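Local atomic coordinates of putative branched chain amino acid ABC transporter, periplasmic amino acid-binding protein (Brucella ovis, PDB entry 4XFK), a protein that probably serves as the periplasmic substrate-binding component of an ABC transport system that takes up branched-chain amino acids. Residues Ala9-Ser21 with Phe48-Gln61. The protein carries 1 engineered substitution. Sequence-based numbering, arbitrary orientation.
Sequences AEPLKIALVETLS and FNGEKIQILEYDNQ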
loop_
_atom_site.group_PDB
_atom_site.type_symbol
_atom_site.label_atom_id
_atom_site.label_comp_id
_atom_site.label_asym_id
_atom_site.label_seq_id
_atom_site.Cartn_x
_atom_site.Cartn_y
_atom_site.Cartn_z
ATOM N N ALA A 9 -21.326 6.638 26.471
ATOM C CA ALA A 9 -20.507 5.768 25.631
ATOM C C ALA A 9 -19.200 6.441 25.229
ATOM O O ALA A 9 -19.185 7.604 24.826
ATOM C CB ALA A 9 -21.284 5.348 24.389
ATOM N N GLU A 10 -18.099 5.705 25.338
ATOM C CA GLU A 10 -16.819 6.201 24.859
ATOM C C GLU A 10 -16.829 6.247 23.332
ATOM O O GLU A 10 -17.110 5.244 22.680
ATOM C CB GLU A 10 -15.681 5.285 25.319
ATOM C CG GLU A 10 -15.448 5.233 26.818
ATOM C CD GLU A 10 -14.317 4.281 27.190
ATOM O OE1 GLU A 10 -13.760 3.631 26.275
ATOM O OE2 GLU A 10 -13.986 4.185 28.395
ATOM N N PRO A 11 -16.520 7.411 22.747
ATOM C CA PRO A 11 -16.354 7.398 21.289
ATOM C C PRO A 11 -15.028 6.786 20.870
ATOM O O PRO A 11 -14.040 6.842 21.610
ATOM C CB PRO A 11 -16.366 8.884 20.919
ATOM C CG PRO A 11 -15.929 9.587 22.165
ATOM C CD PRO A 11 -16.444 8.770 23.315
ATOM N N LEU A 12 -15.018 6.206 19.677
ATOM C CA LEU A 12 -13.786 5.733 19.068
ATOM C C LEU A 12 -13.073 6.922 18.438
ATOM O O LEU A 12 -13.668 7.678 17.667
ATOM C CB LEU A 12 -14.105 4.679 18.015
ATOM C CG LEU A 12 -12.909 3.976 17.382
ATOM C CD1 LEU A 12 -12.107 3.231 18.430
ATOM C CD2 LEU A 12 -13.399 3.036 16.304
ATOM N N LYS A 13 -11.799 7.082 18.781
ATOM C CA LYS A 13 -10.975 8.157 18.248
ATOM C C LYS A 13 -9.836 7.557 17.433
ATOM O O LYS A 13 -9.001 6.804 17.961
ATOM C CB LYS A 13 -10.414 9.017 19.382
ATOM C CG LYS A 13 -11.494 9.749 20.187
ATOM C CD LYS A 13 -10.871 10.638 21.261
ATOM C CE LYS A 13 -11.924 11.417 22.040
ATOM N NZ LYS A 13 -11.280 12.372 22.986
ATOM N N ILE A 14 -9.800 7.900 16.149
ATOM C CA ILE A 14 -8.812 7.356 15.226
ATOM C C ILE A 14 -7.914 8.472 14.731
ATOM O O ILE A 14 -8.395 9.459 14.164
ATOM C CB ILE A 14 -9.496 6.662 14.029
ATOM C CG1 ILE A 14 -10.424 5.552 14.527
ATOM C CG2 ILE A 14 -8.459 6.112 13.058
ATOM C CD1 ILE A 14 -11.055 4.733 13.426
ATOM N N ALA A 15 -6.608 8.306 14.944
ATOM C CA ALA A 15 -5.628 9.307 14.543
ATOM C C ALA A 15 -4.957 8.947 13.227
ATOM O O ALA A 15 -4.380 7.875 13.090
ATOM C CB ALA A 15 -4.573 9.470 15.616
ATOM N N LEU A 16 -5.017 9.866 12.273
ATOM C CA LEU A 16 -4.315 9.724 11.000
ATOM C C LEU A 16 -3.012 10.499 11.113
ATOM O O LEU A 16 -3.014 11.729 11.272
ATOM C CB LEU A 16 -5.172 10.290 9.866
ATOM C CG LEU A 16 -4.523 10.318 8.484
ATOM C CD1 LEU A 16 -4.199 8.915 7.990
ATOM C CD2 LEU A 16 -5.415 11.051 7.480
ATOM N N VAL A 17 -1.897 9.779 11.085
ATOM C CA VAL A 17 -0.590 10.407 11.201
ATOM C C VAL A 17 0.087 10.296 9.844
ATOM O O VAL A 17 0.569 9.232 9.459
ATOM C CB VAL A 17 0.263 9.728 12.287
ATOM C CG1 VAL A 17 1.648 10.365 12.370
ATOM C CG2 VAL A 17 -0.449 9.782 13.639
ATOM N N GLU A 18 0.104 11.401 9.113
ATOM C CA GLU A 18 0.508 11.392 7.712
ATOM C C GLU A 18 1.121 12.712 7.304
ATOM O O GLU A 18 0.991 13.707 8.010
ATOM C CB GLU A 18 -0.687 11.098 6.793
ATOM C CG GLU A 18 -0.868 9.630 6.470
ATOM C CD GLU A 18 0.337 9.052 5.751
ATOM O OE1 GLU A 18 1.122 9.839 5.173
ATOM O OE2 GLU A 18 0.504 7.817 5.762
ATOM N N THR A 19 1.786 12.726 6.155
ATOM C CA THR A 19 2.215 13.979 5.549
ATOM C C THR A 19 1.004 14.619 4.890
ATOM O O THR A 19 0.523 14.127 3.874
ATOM C CB THR A 19 3.301 13.736 4.493
ATOM O OG1 THR A 19 4.316 12.889 5.049
ATOM C CG2 THR A 19 3.908 15.064 4.040
ATOM N N LEU A 20 0.511 15.710 5.472
ATOM C CA LEU A 20 -0.812 16.223 5.100
ATOM C C LEU A 20 -0.783 17.631 4.514
ATOM O O LEU A 20 -1.837 18.207 4.219
ATOM C CB LEU A 20 -1.780 16.149 6.290
ATOM C CG LEU A 20 -2.108 14.713 6.722
ATOM C CD1 LEU A 20 -2.886 14.714 8.032
ATOM C CD2 LEU A 20 -2.854 13.964 5.627
ATOM N N SER A 21 0.413 18.191 4.333
ATOM C CA SER A 21 0.524 19.499 3.697
ATOM C C SER A 21 1.877 19.633 3.031
ATOM O O SER A 21 2.822 18.921 3.369
ATOM C CB SER A 21 0.327 20.643 4.704
ATOM O OG SER A 21 1.388 20.701 5.652
ATOM N N PHE A 48 -19.485 4.180 15.645
ATOM C CA PHE A 48 -19.217 2.994 16.455
ATOM C C PHE A 48 -19.593 3.271 17.906
ATOM O O PHE A 48 -19.330 4.361 18.413
ATOM C CB PHE A 48 -17.740 2.569 16.381
ATOM C CG PHE A 48 -17.433 1.355 17.213
ATOM C CD1 PHE A 48 -18.016 0.132 16.911
ATOM C CD2 PHE A 48 -16.577 1.430 18.303
ATOM C CE1 PHE A 48 -17.762 -0.987 17.685
ATOM C CE2 PHE A 48 -16.310 0.308 19.071
ATOM C CZ PHE A 48 -16.903 -0.897 18.757
ATOM N N ASN A 49 -20.218 2.294 18.566
ATOM C CA ASN A 49 -20.503 2.370 20.002
ATOM C C ASN A 49 -21.502 3.476 20.330
ATOM O O ASN A 49 -21.528 3.999 21.441
ATOM C CB ASN A 49 -19.200 2.543 20.802
ATOM C CG ASN A 49 -19.338 2.112 22.258
ATOM O OD1 ASN A 49 -20.070 1.176 22.576
ATOM N ND2 ASN A 49 -18.633 2.800 23.146
ATOM N N GLY A 50 -22.333 3.826 19.353
ATOM C CA GLY A 50 -23.380 4.814 19.555
ATOM C C GLY A 50 -22.948 6.260 19.382
ATOM O O GLY A 50 -23.710 7.175 19.702
ATOM N N GLU A 51 -21.736 6.473 18.870
ATOM C CA GLU A 51 -21.226 7.815 18.610
ATOM C C GLU A 51 -20.511 7.833 17.273
ATOM O O GLU A 51 -20.005 6.807 16.817
ATOM C CB GLU A 51 -20.240 8.247 19.704
ATOM C CG GLU A 51 -20.804 8.260 21.126
ATOM C CD GLU A 51 -21.875 9.322 21.350
ATOM O OE1 GLU A 51 -21.939 10.305 20.586
ATOM O OE2 GLU A 51 -22.652 9.180 22.314
ATOM N N LYS A 52 -20.438 8.999 16.651
ATOM C CA LYS A 52 -19.581 9.137 15.478
ATOM C C LYS A 52 -18.145 8.762 15.839
ATOM O O LYS A 52 -17.702 8.988 16.962
ATOM C CB LYS A 52 -19.615 10.569 14.941
ATOM C CG LYS A 52 -20.983 11.050 14.501
ATOM C CD LYS A 52 -21.576 10.223 13.374
ATOM C CE LYS A 52 -22.737 10.988 12.730
ATOM N NZ LYS A 52 -23.498 10.191 11.716
ATOM N N ILE A 53 -17.426 8.191 14.881
ATOM C CA ILE A 53 -15.992 7.996 15.036
ATOM C C ILE A 53 -15.324 9.340 14.804
ATOM O O ILE A 53 -15.607 10.020 13.815
ATOM C CB ILE A 53 -15.459 6.971 14.021
ATOM C CG1 ILE A 53 -16.054 5.587 14.301
ATOM C CG2 ILE A 53 -13.949 6.895 14.076
ATOM C CD1 ILE A 53 -15.783 4.567 13.216
ATOM N N GLN A 54 -14.465 9.738 15.731
ATOM C CA GLN A 54 -13.713 10.972 15.581
ATOM C C GLN A 54 -12.428 10.718 14.815
ATOM O O GLN A 54 -11.679 9.785 15.116
ATOM C CB GLN A 54 -13.388 11.567 16.945
ATOM C CG GLN A 54 -14.628 12.032 17.672
ATOM C CD GLN A 54 -14.339 12.530 19.071
ATOM O OE1 GLN A 54 -13.295 13.128 19.335
ATOM N NE2 GLN A 54 -15.262 12.278 19.978
ATOM N N ILE A 55 -12.189 11.549 13.809
ATOM C CA ILE A 55 -11.016 11.423 12.963
ATOM C C ILE A 55 -10.068 12.545 13.337
ATOM O O ILE A 55 -10.346 13.710 13.090
ATOM C CB ILE A 55 -11.394 11.507 11.477
ATOM C CG1 ILE A 55 -12.511 10.506 11.155
ATOM C CG2 ILE A 55 -10.176 11.253 10.611
ATOM C CD1 ILE A 55 -13.057 10.643 9.758
ATOM N N LEU A 56 -8.967 12.184 13.982
ATOM C CA LEU A 56 -8.003 13.152 14.474
ATOM C C LEU A 56 -6.790 13.145 13.563
ATOM O O LEU A 56 -6.073 12.153 13.474
ATOM C CB LEU A 56 -7.567 12.785 15.890
ATOM C CG LEU A 56 -8.659 12.628 16.950
ATOM C CD1 LEU A 56 -8.023 12.320 18.302
ATOM C CD2 LEU A 56 -9.549 13.863 17.015
ATOM N N GLU A 57 -6.545 14.245 12.872
ATOM C CA GLU A 57 -5.452 14.290 11.908
ATOM C C GLU A 57 -4.212 14.947 12.490
ATOM O O GLU A 57 -4.307 15.971 13.170
ATOM C CB GLU A 57 -5.904 15.036 10.655
ATOM C CG GLU A 57 -7.073 14.366 9.932
ATOM C CD GLU A 57 -7.588 15.189 8.768
ATOM O OE1 GLU A 57 -6.890 15.272 7.738
ATOM O OE2 GLU A 57 -8.690 15.764 8.876
ATOM N N TYR A 58 -3.052 14.347 12.219
ATOM C CA TYR A 58 -1.756 14.867 12.660
ATOM C C TYR A 58 -0.810 14.951 11.476
ATOM O O TYR A 58 -0.353 13.936 10.958
ATOM C CB TYR A 58 -1.151 13.991 13.770
ATOM C CG TYR A 58 -2.017 13.957 15.000
ATOM C CD1 TYR A 58 -3.091 13.083 15.084
ATOM C CD2 TYR A 58 -1.781 14.812 16.068
ATOM C CE1 TYR A 58 -3.914 13.067 16.194
ATOM C CE2 TYR A 58 -2.595 14.793 17.189
ATOM C CZ TYR A 58 -3.658 13.919 17.239
ATOM O OH TYR A 58 -4.483 13.885 18.338
ATOM N N ASP A 59 -0.547 16.170 11.035
ATOM C CA ASP A 59 0.345 16.435 9.914
ATOM C C ASP A 59 1.781 16.218 10.361
ATOM O O ASP A 59 2.306 16.970 11.173
ATOM C CB ASP A 59 0.122 17.874 9.454
ATOM C CG ASP A 59 0.908 18.248 8.210
ATOM O OD1 ASP A 59 1.564 17.376 7.595
ATOM O OD2 ASP A 59 0.853 19.451 7.848
ATOM N N ASN A 60 2.401 15.164 9.846
ATOM C CA ASN A 60 3.769 14.829 10.186
ATOM C C ASN A 60 4.713 15.344 9.110
ATOM O O ASN A 60 4.759 14.807 7.999
ATOM C CB ASN A 60 3.954 13.315 10.337
ATOM C CG ASN A 60 5.400 12.943 10.579
ATOM O OD1 ASN A 60 6.168 13.749 11.114
ATOM N ND2 ASN A 60 5.793 11.742 10.164
ATOM N N GLN A 61 5.468 16.386 9.446
ATOM C CA GLN A 61 6.387 17.005 8.495
ATOM C C GLN A 61 7.820 16.548 8.696
ATOM O O GLN A 61 8.716 16.970 7.974
ATOM C CB GLN A 61 6.313 18.523 8.636
ATOM C CG GLN A 61 4.995 19.084 8.150
ATOM C CD GLN A 61 4.894 19.046 6.636
ATOM O OE1 GLN A 61 5.820 19.459 5.931
ATOM N NE2 GLN A 61 3.776 18.545 6.128
HETATM O O HOH W 1 -20.636 9.683 24.659
HETATM O O HOH W 2 -17.270 6.258 18.093
HETATM O O HOH W 3 3.524 10.014 9.099
HETATM O O HOH W 4 4.796 11.120 7.259
#
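Strands 13-18 and 54-59 pair in parallel, K13 beside Q54 through E18 beside D59, their axes 22° apart. Seven backbone bonds form the ladder, from Q54 N to L12 O (2.9 Å) to N60 N to E18 O (2.7 Å); this last donor stands above the carbonyl plane.

Past the ladder, D59 CG, anti to the backbone N (chi1 -175°), carries its carboxylate to residues 19-21, where L20 N meets D59 OD1 at 2.9 Å from one face and Q61 NE2 reaches the same oxygen from the opposite face. S21 OG donates to D59 OD2 at 2.6 Å, on the syn lone pair of that oxygen. Q61 NE2 also donates an N-H to S21 O, so its two bonds fix the amide. At the other end, in the type I' turn F48-E51, N49 ND2 donates to E10 O (2.9 Å), which lies close to the N49 amide plane. Between the ends, A15 CB sits obliquely against the Y58 ring, 3.7 Å from Y58 CE1, while K13 and Q54 run side by side, K13 CE 3.5 Å from Q54 OE1. The I14 and I53 side chains cross, I14 CD1 being 3.7 Å from I53 CG2.

This right-handed beta-alpha-beta unit opens the five-stranded parallel sheet of the N-terminal lobe of a periplasmic binding protein: helix 26-44 covers I53 and I55, and its R32 forms a salt bridge with E57. Helix 63-76 packs on A15 and Y58 from the other face. Strand 54-59 edges the sheet, with strand 81-84 flanking 13-18.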